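Local coordinates for putative metal binding protein (Coccidioides immitis, PDB 3CVG) that probably binds a metal ion or another small solute as a member of the periplasmic binding protein superfamily, its natural ligand being unestablished, at residues A[115-120]-A[198-203]; A[133-138]-A[143-148]; A[162-167]-A[178-183]; A[206-209]-A[215-218]. All blocks are in the same frame, centred on the assembly; numbering follows the deposited sequence.

Contact 1. Residues A[115-120]-A[198-203]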
loop_
_atom_site.group_PDB
_atom_site.type_symbol
_atom_site.label_atom_id
_atom_site.label_comp_id
_atom_site.label_asym_id
_atom_site.label_seq_id
_atom_site.Cartn_x
_atom_site.Cartn_y
_atom_site.Cartn_z
ATOM N N ASN A 115 -14.016 20.294 7.704
ATOM C CA ASN A 115 -13.487 20.619 6.387
ATOM C C ASN A 115 -13.002 22.069 6.262
ATOM O O ASN A 115 -13.505 22.835 5.440
ATOM C CB ASN A 115 -14.573 20.316 5.338
ATOM C CG ASN A 115 -14.048 20.331 3.915
ATOM O OD1 ASN A 115 -12.843 20.218 3.678
ATOM N ND2 ASN A 115 -14.962 20.449 2.952
ATOM N N PRO A 116 -12.011 22.465 7.079
ATOM C CA PRO A 116 -11.505 23.837 7.004
ATOM C C PRO A 116 -10.918 24.225 5.645
ATOM O O PRO A 116 -10.937 25.405 5.270
ATOM C CB PRO A 116 -10.485 23.895 8.146
ATOM C CG PRO A 116 -10.047 22.453 8.299
ATOM C CD PRO A 116 -11.361 21.723 8.172
ATOM N N ALA A 117 -10.413 23.240 4.902
ATOM C CA ALA A 117 -9.845 23.496 3.584
ATOM C C ALA A 117 -10.963 23.651 2.550
ATOM O O ALA A 117 -10.713 23.991 1.392
ATOM C CB ALA A 117 -8.920 22.363 3.180
ATOM N N LYS A 118 -12.192 23.383 2.981
ATOM C CA LYS A 118 -13.361 23.498 2.110
ATOM C C LYS A 118 -13.229 22.691 0.816
ATOM O O LYS A 118 -13.535 23.174 -0.275
ATOM C CB LYS A 118 -13.624 24.980 1.816
ATOM C CG LYS A 118 -13.865 25.763 3.094
ATOM C CD LYS A 118 -13.936 27.269 2.889
ATOM C CE LYS A 118 -14.141 27.965 4.237
ATOM N NZ LYS A 118 -13.153 27.516 5.280
ATOM N N LEU A 119 -12.785 21.447 0.961
ATOM C CA LEU A 119 -12.609 20.538 -0.163
ATOM C C LEU A 119 -13.950 20.069 -0.720
ATOM O O LEU A 119 -14.864 19.746 0.037
ATOM C CB LEU A 119 -11.797 19.315 0.270
ATOM C CG LEU A 119 -10.385 19.558 0.803
ATOM C CD1 LEU A 119 -9.665 18.226 0.940
ATOM C CD2 LEU A 119 -9.628 20.477 -0.153
ATOM N N SER A 120 -14.049 20.029 -2.046
ATOM C CA SER A 120 -15.266 19.591 -2.726
ATOM C C SER A 120 -15.045 18.204 -3.327
ATOM O O SER A 120 -14.159 18.006 -4.155
ATOM C CB SER A 120 -15.640 20.584 -3.830
ATOM O OG SER A 120 -16.829 20.188 -4.495
ATOM N N ARG A 198 -7.798 16.237 14.105
ATOM C CA ARG A 198 -8.548 16.963 13.084
ATOM C C ARG A 198 -7.651 17.420 11.930
ATOM O O ARG A 198 -7.663 18.587 11.542
ATOM C CB ARG A 198 -9.268 18.173 13.693
ATOM C CG ARG A 198 -10.345 17.797 14.701
ATOM C CD ARG A 198 -11.062 19.034 15.221
ATOM N NE ARG A 198 -10.186 19.824 16.079
ATOM C CZ ARG A 198 -10.438 21.069 16.463
ATOM N NH1 ARG A 198 -11.550 21.679 16.065
ATOM N NH2 ARG A 198 -9.578 21.704 17.249
ATOM N N GLU A 199 -6.873 16.491 11.385
ATOM C CA GLU A 199 -5.987 16.805 10.274
ATOM C C GLU A 199 -6.331 15.947 9.063
ATOM O O GLU A 199 -6.944 14.877 9.187
ATOM C CB GLU A 199 -4.525 16.550 10.664
ATOM C CG GLU A 199 -4.092 17.242 11.945
ATOM C CD GLU A 199 -2.637 16.991 12.313
ATOM O OE1 GLU A 199 -2.046 15.976 11.872
ATOM O OE2 GLU A 199 -2.085 17.810 13.070
ATOM N N TYR A 200 -5.951 16.429 7.888
ATOM C CA TYR A 200 -6.162 15.675 6.666
ATOM C C TYR A 200 -4.960 14.747 6.559
ATOM O O TYR A 200 -3.896 15.034 7.120
ATOM C CB TYR A 200 -6.171 16.596 5.449
ATOM C CG TYR A 200 -7.341 17.553 5.390
ATOM C CD1 TYR A 200 -8.432 17.305 4.553
ATOM C CD2 TYR A 200 -7.338 18.729 6.139
ATOM C CE1 TYR A 200 -9.493 18.212 4.460
ATOM C CE2 TYR A 200 -8.391 19.644 6.052
ATOM C CZ TYR A 200 -9.466 19.381 5.208
ATOM O OH TYR A 200 -10.495 20.298 5.111
ATOM N N THR A 201 -5.131 13.629 5.864
ATOM C CA THR A 201 -4.030 12.706 5.677
ATOM C C THR A 201 -4.346 11.702 4.582
ATOM O O THR A 201 -5.512 11.433 4.290
ATOM C CB THR A 201 -3.717 11.915 6.967
ATOM O OG1 THR A 201 -2.464 11.246 6.814
ATOM C CG2 THR A 201 -4.800 10.861 7.238
ATOM N N ILE A 202 -3.298 11.174 3.962
ATOM C CA ILE A 202 -3.468 10.144 2.951
ATOM C C ILE A 202 -3.275 8.868 3.751
ATOM O O ILE A 202 -2.326 8.757 4.530
ATOM C CB ILE A 202 -2.402 10.239 1.840
ATOM C CG1 ILE A 202 -2.727 11.419 0.912
ATOM C CG2 ILE A 202 -2.327 8.933 1.066
ATOM C CD1 ILE A 202 -3.992 11.248 0.076
ATOM N N THR A 203 -4.207 7.936 3.586
ATOM C CA THR A 203 -4.172 6.658 4.280
ATOM C C THR A 203 -4.603 5.606 3.251
ATOM O O THR A 203 -4.733 5.917 2.065
ATOM C CB THR A 203 -5.143 6.668 5.511
ATOM O OG1 THR A 203 -5.039 5.434 6.230
ATOM C CG2 THR A 203 -6.589 6.863 5.065
#
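The phenol of Y200 reaches from segment 198-203 into the loop 115-120, where its hydroxyl both gives and takes a hydrogen bond. Y200 OH donates to N115 OD1 over 2.8 Å, meeting a lone pair in the amide plane, and the acceptor oxygen also lies in the plane of the phenol ring, at its edge. In return the hydroxyl accepts from the backbone, with A117 N 3.0 Å from Y200 OH and an N-H...O angle of 155°. This pair of bonds fixes the rotation of the hydroxyl as well as its position.

Apolar atoms also touch the ring. P116 CG sits at the edge near CE2, A117 CB comes within 3.6 Å of Y200 CZ, and L119 CD1 approaches obliquely from the other flank, 3.5 Å from Y200 CE1.

The acceptor is itself well positioned. N115 holds CG anti to its own nitrogen (chi1 -168°), which folds the amide back over the loop; there OD1 takes a second bond from L119 N at 3.0 Å, while N115 ND2 donates to L119 O, also at 3.0 Å. A backbone bond from K118 N to N115 O closes the type I turn.

Further out, M132 of helix 125-138 packs against both A117 and Y200, and K131 NZ bonds K118 O. The whole is a type I beta turn braced by an asparagine side chain and pinned by the hydroxyl of Y200, within an alpha/beta region consistent with a periplasmic binding protein lobe.

Contact 2. Residues A[133-138]-A[143-148]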
loop_
_atom_site.group_PDB
_atom_site.type_symbol
_atom_site.label_atom_id
_atom_site.label_comp_id
_atom_site.label_asym_id
_atom_site.label_seq_id
_atom_site.Cartn_x
_atom_site.Cartn_y
_atom_site.Cartn_z
ATOM N N HIS A 133 -3.094 23.428 0.693
ATOM C CA HIS A 133 -1.895 24.252 0.811
ATOM C C HIS A 133 -2.219 25.723 1.061
ATOM O O HIS A 133 -1.740 26.306 2.032
ATOM C CB HIS A 133 -1.024 24.130 -0.448
ATOM C CG HIS A 133 0.077 25.142 -0.521
ATOM N ND1 HIS A 133 -0.114 26.418 -1.010
ATOM C CD2 HIS A 133 1.378 25.079 -0.141
ATOM C CE1 HIS A 133 1.019 27.094 -0.931
ATOM N NE2 HIS A 133 1.938 26.306 -0.406
ATOM N N ASP A 134 -3.037 26.309 0.193
ATOM C CA ASP A 134 -3.395 27.717 0.322
ATOM C C ASP A 134 -4.134 28.006 1.630
ATOM O O ASP A 134 -3.877 29.019 2.290
ATOM C CB ASP A 134 -4.239 28.155 -0.880
ATOM C CG ASP A 134 -3.525 27.940 -2.206
ATOM O OD1 ASP A 134 -2.290 27.722 -2.205
ATOM O OD2 ASP A 134 -4.195 27.997 -3.257
ATOM N N ALA A 135 -5.043 27.115 2.011
ATOM C CA ALA A 135 -5.795 27.298 3.251
ATOM C C ALA A 135 -4.870 27.128 4.455
ATOM O O ALA A 135 -5.035 27.791 5.472
ATOM C CB ALA A 135 -6.943 26.295 3.330
ATOM N N ALA A 136 -3.902 26.226 4.345
ATOM C CA ALA A 136 -2.977 26.015 5.447
ATOM C C ALA A 136 -2.084 27.247 5.556
ATOM O O ALA A 136 -1.791 27.722 6.651
ATOM C CB ALA A 136 -2.141 24.759 5.205
ATOM N N GLU A 137 -1.658 27.767 4.412
ATOM C CA GLU A 137 -0.822 28.955 4.399
ATOM C C GLU A 137 -1.566 30.155 4.984
ATOM O O GLU A 137 -0.965 30.986 5.650
ATOM C CB GLU A 137 -0.355 29.243 2.975
ATOM C CG GLU A 137 0.752 28.309 2.533
ATOM C CD GLU A 137 2.020 28.539 3.325
ATOM O OE1 GLU A 137 2.610 29.626 3.163
ATOM O OE2 GLU A 137 2.418 27.655 4.111
ATOM N N ALA A 138 -2.872 30.237 4.744
ATOM C CA ALA A 138 -3.681 31.335 5.289
ATOM C C ALA A 138 -3.752 31.198 6.813
ATOM O O ALA A 138 -3.850 32.192 7.535
ATOM C CB ALA A 138 -5.083 31.306 4.694
ATOM N N PRO A 143 -10.904 24.226 12.397
ATOM C CA PRO A 143 -9.549 24.320 12.955
ATOM C C PRO A 143 -8.542 24.676 11.858
ATOM O O PRO A 143 -8.907 24.811 10.692
ATOM C CB PRO A 143 -9.328 22.924 13.518
ATOM C CG PRO A 143 -10.036 22.062 12.499
ATOM C CD PRO A 143 -11.328 22.818 12.270
ATOM N N PRO A 144 -7.265 24.869 12.222
ATOM C CA PRO A 144 -6.315 25.201 11.157
ATOM C C PRO A 144 -6.129 23.984 10.247
ATOM O O PRO A 144 -6.297 22.844 10.683
ATOM C CB PRO A 144 -5.044 25.558 11.928
ATOM C CG PRO A 144 -5.129 24.669 13.128
ATOM C CD PRO A 144 -6.589 24.785 13.529
ATOM N N VAL A 145 -5.807 24.228 8.982
ATOM C CA VAL A 145 -5.599 23.135 8.040
ATOM C C VAL A 145 -4.204 22.548 8.250
ATOM O O VAL A 145 -3.205 23.247 8.094
ATOM C CB VAL A 145 -5.721 23.632 6.587
ATOM C CG1 VAL A 145 -5.382 22.513 5.610
ATOM C CG2 VAL A 145 -7.135 24.147 6.340
ATOM N N ARG A 146 -4.150 21.278 8.642
ATOM C CA ARG A 146 -2.884 20.578 8.849
ATOM C C ARG A 146 -2.935 19.232 8.109
ATOM O O ARG A 146 -4.011 18.657 7.926
ATOM C CB ARG A 146 -2.621 20.375 10.350
ATOM C CG ARG A 146 -2.349 21.695 11.109
ATOM C CD ARG A 146 -2.286 21.485 12.614
ATOM N NE ARG A 146 -1.246 20.531 13.002
ATOM C CZ ARG A 146 0.055 20.802 13.003
ATOM N NH1 ARG A 146 0.489 22.003 12.634
ATOM N NH2 ARG A 146 0.921 19.878 13.388
ATOM N N PHE A 147 -1.777 18.753 7.662
ATOM C CA PHE A 147 -1.688 17.487 6.932
ATOM C C PHE A 147 -0.714 16.552 7.639
ATOM O O PHE A 147 0.442 16.926 7.862
ATOM C CB PHE A 147 -1.187 17.735 5.505
ATOM C CG PHE A 147 -1.091 16.491 4.683
ATOM C CD1 PHE A 147 -2.191 16.030 3.970
ATOM C CD2 PHE A 147 0.085 15.747 4.662
ATOM C CE1 PHE A 147 -2.120 14.848 3.246
ATOM C CE2 PHE A 147 0.157 14.559 3.936
ATOM C CZ PHE A 147 -0.950 14.119 3.230
ATOM N N LEU A 148 -1.170 15.342 7.966
ATOM C CA LEU A 148 -0.327 14.366 8.661
ATOM C C LEU A 148 0.443 13.438 7.724
ATOM O O LEU A 148 -0.138 12.713 6.908
ATOM C CB LEU A 148 -1.162 13.519 9.639
ATOM C CG LEU A 148 -0.412 12.655 10.674
ATOM C CD1 LEU A 148 -1.303 12.447 11.886
ATOM C CD2 LEU A 148 0.020 11.294 10.092
HETATM O O HOH W 1 -5.586 26.999 8.244
#
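Where the chain turns back from helix 125-138 toward strand 147-149, V145 packs against A135 and A136 in the last turns of the helix. The alpha carbons of A136 and V145 are just 4.7 Å apart, a closeness suited to small side chains on the helix.

V145 splits its two methyls between the alanines. With CG1 anti to the backbone nitrogen (chi1 175°), that branch leans toward A136, and V145 CG1 is 4.0 Å from A136 CB. The other branch turns to A135, where V145 CG2 is 3.7 Å from A135 CB. The A136 methyl also rests on the backbone, A136 CB lying 3.4 Å from V145 O. No direct polar bond joins the two segments. Instead one water spans them, donating to A135 O at 2.9 Å and accepting from V145 N at the same distance, so that a carbonyl near the helix end and an amide of the incoming chain are both satisfied.

This is the helix-then-strand step of an alpha/beta layer: F147 and L148, just beyond V145, pair through their backbones with the neighbouring strands 180-182 and 200-204. R146, between V145 and F147, points away from the helix and makes a salt bridge to E199, with a further bond to T178 O.

On the helix, away from V145, H133 ND1 donates to D134 OD1 over 2.8 Å at 166°. The carboxylate oxygen lies in the imidazole plane and is met on its anti side, while E137 CG covers one face of the ring near its rim.

Contact 3. Residues A[162-167]-A[178-183]; sequences ELWLSI and TWYHQY
Helix and strand stand well apart here, the nearest alpha carbons, those of W164 and Y180, being 10.6 Å from each other, so three aromatic side chains span the distance. The Y180 ring turns its edge to the face of the W164 pyrrole ring in an offset edge-to-face pair, with ring centroids 5.5 Å apart and planes at 82°. W164 NE1 lies near the plane of the phenol, 3.6 Å from Y180 CE1.

W179 comes from the opposite direction to W164. Its chi1 of 45° wedges CG between the backbone nitrogen and carbonyl carbon and swings the indole toward the helix. W179 CH2 sits over one face of W164, and W179 CZ3 is 3.7 Å from W164 CH2; the six-membered rings, at 57°, are neither stacked nor perpendicular.

F129 and F147 add edge-to-face contacts to W164. Two polar ends find partners outside the cluster: W179 NE1 bonds E137 OE2, and Y180 OH bonds both E160 OE1 and S149 OG.

Cohesion between helix 155-166 and the chain entering strand 180-182 therefore rests on dispersion and weak ring electrostatics, while hydrogen bonds to neighbouring elements anchor two of the rings.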
loop_
_atom_site.group_PDB
_atom_site.type_symbol
_atom_site.label_atom_id
_atom_site.label_comp_id
_atom_site.label_asym_id
_atom_site.label_seq_id
_atom_site.Cartn_x
_atom_site.Cartn_y
_atom_site.Cartn_z
ATOM N N GLU A 162 4.615 12.616 -3.359
ATOM C CA GLU A 162 4.383 12.712 -4.786
ATOM C C GLU A 162 3.268 13.727 -5.085
ATOM O O GLU A 162 3.401 14.535 -6.005
ATOM C CB GLU A 162 3.953 11.345 -5.267
ATOM C CG GLU A 162 4.367 10.987 -6.661
ATOM C CD GLU A 162 4.244 9.487 -6.888
ATOM O OE1 GLU A 162 3.101 8.980 -6.955
ATOM O OE2 GLU A 162 5.291 8.808 -6.956
ATOM N N LEU A 163 2.160 13.659 -4.340
ATOM C CA LEU A 163 1.026 14.559 -4.567
ATOM C C LEU A 163 1.408 16.023 -4.324
ATOM O O LEU A 163 1.054 16.900 -5.107
ATOM C CB LEU A 163 -0.157 14.132 -3.681
ATOM C CG LEU A 163 -0.762 12.790 -4.104
ATOM C CD1 LEU A 163 -1.773 12.326 -3.078
ATOM C CD2 LEU A 163 -1.404 12.953 -5.468
ATOM N N TRP A 164 2.140 16.296 -3.248
ATOM C CA TRP A 164 2.571 17.674 -2.980
ATOM C C TRP A 164 3.452 18.208 -4.114
ATOM O O TRP A 164 3.249 19.324 -4.615
ATOM C CB TRP A 164 3.335 17.748 -1.650
ATOM C CG TRP A 164 2.426 17.594 -0.456
ATOM C CD1 TRP A 164 2.425 16.583 0.455
ATOM C CD2 TRP A 164 1.349 18.464 -0.094
ATOM N NE1 TRP A 164 1.409 16.763 1.369
ATOM C CE2 TRP A 164 0.733 17.914 1.053
ATOM C CE3 TRP A 164 0.840 19.653 -0.629
ATOM C CZ2 TRP A 164 -0.364 18.512 1.674
ATOM C CZ3 TRP A 164 -0.257 20.247 -0.012
ATOM C CH2 TRP A 164 -0.843 19.675 1.126
ATOM N N LEU A 165 4.433 17.409 -4.519
ATOM C CA LEU A 165 5.321 17.816 -5.600
ATOM C C LEU A 165 4.545 18.046 -6.897
ATOM O O LEU A 165 4.904 18.929 -7.672
ATOM C CB LEU A 165 6.412 16.766 -5.835
ATOM C CG LEU A 165 7.467 16.582 -4.726
ATOM C CD1 LEU A 165 8.464 15.547 -5.172
ATOM C CD2 LEU A 165 8.188 17.890 -4.436
ATOM N N SER A 166 3.484 17.268 -7.126
ATOM C CA SER A 166 2.679 17.403 -8.349
ATOM C C SER A 166 2.078 18.804 -8.499
ATOM O O SER A 166 1.773 19.237 -9.613
ATOM C CB SER A 166 1.552 16.352 -8.395
ATOM O OG SER A 166 0.508 16.655 -7.479
ATOM N N ILE A 167 1.897 19.510 -7.388
ATOM C CA ILE A 167 1.368 20.867 -7.456
ATOM C C ILE A 167 2.452 21.916 -7.183
ATOM O O ILE A 167 2.151 23.063 -6.856
ATOM C CB ILE A 167 0.189 21.086 -6.488
ATOM C CG1 ILE A 167 0.636 20.876 -5.044
ATOM C CG2 ILE A 167 -0.971 20.153 -6.868
ATOM C CD1 ILE A 167 -0.352 21.402 -4.033
ATOM N N THR A 178 5.077 24.413 8.692
ATOM C CA THR A 178 4.732 23.886 10.000
ATOM C C THR A 178 3.433 23.106 10.074
ATOM O O THR A 178 3.246 22.329 11.014
ATOM C CB THR A 178 4.737 25.009 11.094
ATOM O OG1 THR A 178 3.751 25.999 10.792
ATOM C CG2 THR A 178 6.106 25.671 11.151
ATOM N N TRP A 179 2.538 23.316 9.108
ATOM C CA TRP A 179 1.279 22.569 9.059
ATOM C C TRP A 179 1.500 21.141 8.502
ATOM O O TRP A 179 0.588 20.301 8.522
ATOM C CB TRP A 179 0.249 23.301 8.193
ATOM C CG TRP A 179 0.782 23.819 6.879
ATOM C CD1 TRP A 179 1.258 25.072 6.630
ATOM C CD2 TRP A 179 0.860 23.107 5.639
ATOM N NE1 TRP A 179 1.623 25.189 5.308
ATOM C CE2 TRP A 179 1.389 23.997 4.675
ATOM C CE3 TRP A 179 0.537 21.802 5.244
ATOM C CZ2 TRP A 179 1.600 23.626 3.343
ATOM C CZ3 TRP A 179 0.748 21.429 3.920
ATOM C CH2 TRP A 179 1.274 22.338 2.984
ATOM N N TYR A 180 2.703 20.880 7.989
ATOM C CA TYR A 180 3.048 19.558 7.458
ATOM C C TYR A 180 3.506 18.806 8.700
ATOM O O TYR A 180 4.651 18.941 9.149
ATOM C CB TYR A 180 4.179 19.667 6.426
ATOM C CG TYR A 180 4.477 18.377 5.680
ATOM C CD1 TYR A 180 3.574 17.852 4.744
ATOM C CD2 TYR A 180 5.674 17.694 5.889
ATOM C CE1 TYR A 180 3.869 16.675 4.034
ATOM C CE2 TYR A 180 5.972 16.522 5.192
ATOM C CZ TYR A 180 5.071 16.018 4.265
ATOM O OH TYR A 180 5.379 14.858 3.571
ATOM N N HIS A 181 2.581 18.025 9.249
ATOM C CA HIS A 181 2.773 17.285 10.486
ATOM C C HIS A 181 3.368 15.889 10.371
ATOM O O HIS A 181 2.751 14.972 9.819
ATOM C CB HIS A 181 1.424 17.208 11.214
ATOM C CG HIS A 181 1.474 16.474 12.521
ATOM N ND1 HIS A 181 0.361 15.878 13.078
ATOM C CD2 HIS A 181 2.495 16.234 13.373
ATOM C CE1 HIS A 181 0.701 15.296 14.217
ATOM N NE2 HIS A 181 1.990 15.498 14.419
ATOM N N GLN A 182 4.568 15.748 10.922
ATOM C CA GLN A 182 5.291 14.489 10.929
ATOM C C GLN A 182 4.888 13.666 12.138
ATOM O O GLN A 182 5.196 14.031 13.272
ATOM C CB GLN A 182 6.803 14.744 10.983
ATOM C CG GLN A 182 7.390 15.363 9.720
ATOM C CD GLN A 182 8.887 15.633 9.849
ATOM O OE1 GLN A 182 9.603 14.938 10.576
ATOM N NE2 GLN A 182 9.365 16.631 9.125
ATOM N N TYR A 183 4.198 12.559 11.899
ATOM C CA TYR A 183 3.785 11.664 12.979
ATOM C C TYR A 183 4.267 10.297 12.490
ATOM O O TYR A 183 3.569 9.603 11.742
ATOM C CB TYR A 183 2.265 11.689 13.126
ATOM C CG TYR A 183 1.757 10.908 14.315
ATOM C CD1 TYR A 183 1.898 11.401 15.621
ATOM C CD2 TYR A 183 1.154 9.663 14.144
ATOM C CE1 TYR A 183 1.445 10.658 16.729
ATOM C CE2 TYR A 183 0.701 8.917 15.241
ATOM C CZ TYR A 183 0.850 9.420 16.524
ATOM O OH TYR A 183 0.399 8.681 17.598
#

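Contact 4. Residues A[206-209]-A[215-218]; sequences GTYL and LRDQ
The side chain of R216 runs beneath the Y208 ring and on to the backbone of L209. Its aliphatic part makes the apolar contact: R216 CG is 3.6 Å from Y208 CE1, and R216 CD is 3.7 Å from Y208 CZ. The chain, extended from CG to NE, enters at the hydroxyl side and runs on across the ring toward the backbone of Y208 and L209. Y208 has CG anti to its nitrogen (chi1 171°), laying the phenol over this arm.

The interaction of charge with ring is slight. R216 CZ lies almost on the ring normal but 5.2 Å from the centroid of the Y208 ring, and the guanidinium plane is tilted 49° to the ring, so any cation-pi attraction is weak at most.

The two segments lie at short helical stretches, about 205-208 and a weakly bonded one about 213-216, that follow strand 200-204 and lead into strand 220-224; the contact ties the end of one to the other within this strand-to-strand connection.

Backbone atoms cover one face of the guanidinium: Y208 O stands 3.2 Å above its plane, with L209 CA on the same face, both toward the rim. Although R216 NH2 is 2.9 Å from L209 O, the angle is too poor for a hydrogen bond, and the same holds for R216 NE and Y208 O, leaving electrostatic approaches. Protein partners of the guanidinium lie outside the two segments: NH1 forms a salt bridge with D274, between strands 272-273 and 276-281, and NH2 bonds I211 O.

Solvent supplies one bridge. A water in the guanidinium plane accepts from R216 NH1 at 2.9 Å and makes only a weak, 3.4 Å contact with Y208 OH.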
loop_
_atom_site.group_PDB
_atom_site.type_symbol
_atom_site.label_atom_id
_atom_site.label_comp_id
_atom_site.label_asym_id
_atom_site.label_seq_id
_atom_site.Cartn_x
_atom_site.Cartn_y
_atom_site.Cartn_z
ATOM N N GLY A 206 -7.460 -0.436 3.672
ATOM C CA GLY A 206 -7.330 -1.450 4.711
ATOM C C GLY A 206 -7.146 -0.898 6.114
ATOM O O GLY A 206 -7.684 -1.439 7.087
ATOM N N THR A 207 -6.371 0.176 6.225
ATOM C CA THR A 207 -6.132 0.814 7.513
ATOM C C THR A 207 -7.453 1.410 7.997
ATOM O O THR A 207 -7.807 1.300 9.171
ATOM C CB THR A 207 -5.077 1.928 7.375
ATOM O OG1 THR A 207 -3.850 1.355 6.911
ATOM C CG2 THR A 207 -4.838 2.621 8.719
ATOM N N TYR A 208 -8.179 2.033 7.075
ATOM C CA TYR A 208 -9.476 2.632 7.370
ATOM C C TYR A 208 -10.440 1.596 7.969
ATOM O O TYR A 208 -11.138 1.863 8.962
ATOM C CB TYR A 208 -10.078 3.206 6.083
ATOM C CG TYR A 208 -11.513 3.655 6.201
ATOM C CD1 TYR A 208 -11.865 4.738 7.012
ATOM C CD2 TYR A 208 -12.527 2.997 5.504
ATOM C CE1 TYR A 208 -13.187 5.152 7.128
ATOM C CE2 TYR A 208 -13.864 3.404 5.614
ATOM C CZ TYR A 208 -14.182 4.484 6.424
ATOM O OH TYR A 208 -15.490 4.895 6.532
ATOM N N LEU A 209 -10.481 0.416 7.357
ATOM C CA LEU A 209 -11.366 -0.643 7.826
ATOM C C LEU A 209 -10.876 -1.241 9.132
ATOM O O LEU A 209 -11.575 -2.040 9.753
ATOM C CB LEU A 209 -11.483 -1.747 6.767
ATOM C CG LEU A 209 -12.097 -1.294 5.438
ATOM C CD1 LEU A 209 -11.955 -2.407 4.393
ATOM C CD2 LEU A 209 -13.554 -0.924 5.646
ATOM N N LEU A 215 -14.561 6.194 15.296
ATOM C CA LEU A 215 -13.613 7.159 14.747
ATOM C C LEU A 215 -13.942 7.535 13.308
ATOM O O LEU A 215 -13.729 8.674 12.899
ATOM C CB LEU A 215 -12.178 6.622 14.812
ATOM C CG LEU A 215 -11.443 6.737 16.150
ATOM C CD1 LEU A 215 -9.980 6.363 15.965
ATOM C CD2 LEU A 215 -11.555 8.171 16.668
ATOM N N ARG A 216 -14.461 6.578 12.545
ATOM C CA ARG A 216 -14.796 6.836 11.150
ATOM C C ARG A 216 -15.873 7.906 11.043
ATOM O O ARG A 216 -16.015 8.552 10.009
ATOM C CB ARG A 216 -15.261 5.548 10.461
ATOM C CG ARG A 216 -14.229 4.438 10.493
ATOM C CD ARG A 216 -14.770 3.165 9.846
ATOM N NE ARG A 216 -14.143 1.978 10.414
ATOM C CZ ARG A 216 -14.348 0.741 9.973
ATOM N NH1 ARG A 216 -15.170 0.529 8.951
ATOM N NH2 ARG A 216 -13.734 -0.279 10.552
ATOM N N ASP A 217 -16.629 8.099 12.118
ATOM C CA ASP A 217 -17.670 9.118 12.133
ATOM C C ASP A 217 -17.082 10.490 12.450
ATOM O O ASP A 217 -17.742 11.513 12.285
ATOM C CB ASP A 217 -18.740 8.765 13.165
ATOM C CG ASP A 217 -19.718 7.735 12.655
ATOM O OD1 ASP A 217 -20.428 8.029 11.669
ATOM O OD2 ASP A 217 -19.782 6.632 13.236
ATOM N N GLN A 218 -15.834 10.503 12.902
ATOM C CA GLN A 218 -15.144 11.744 13.242
ATOM C C GLN A 218 -14.251 12.189 12.081
ATOM O O GLN A 218 -13.394 13.067 12.227
ATOM C CB GLN A 218 -14.319 11.532 14.517
ATOM C CG GLN A 218 -15.187 11.306 15.760
ATOM C CD GLN A 218 -14.398 10.807 16.954
ATOM O OE1 GLN A 218 -13.339 11.344 17.281
ATOM N NE2 GLN A 218 -14.918 9.782 17.622
HETATM O O HOH W 2 -17.154 2.079 7.440
#

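In the fold
Contacts 1, 2 and 3 are buried neighbours built round the adjoining strands 200-204, 147-149 and 180-182, and they interlock: T201 OG1 bonds L148 O between contacts 1 and 2, F147 O pairs with H181 N between 2 and 3, and E199 OE1 meets H181 ND1 between 1 and 3. Helix 125-138 supplies one side of contact 2 and packs on both others. Their chemistry differs, from hydrogen-bonded tyrosine to small aliphatic groups with a water and then an aromatic cluster. Contact 4, only partly buried, directly follows strand 200-204 but touches none of the others, and it relies on a charged arginine instead.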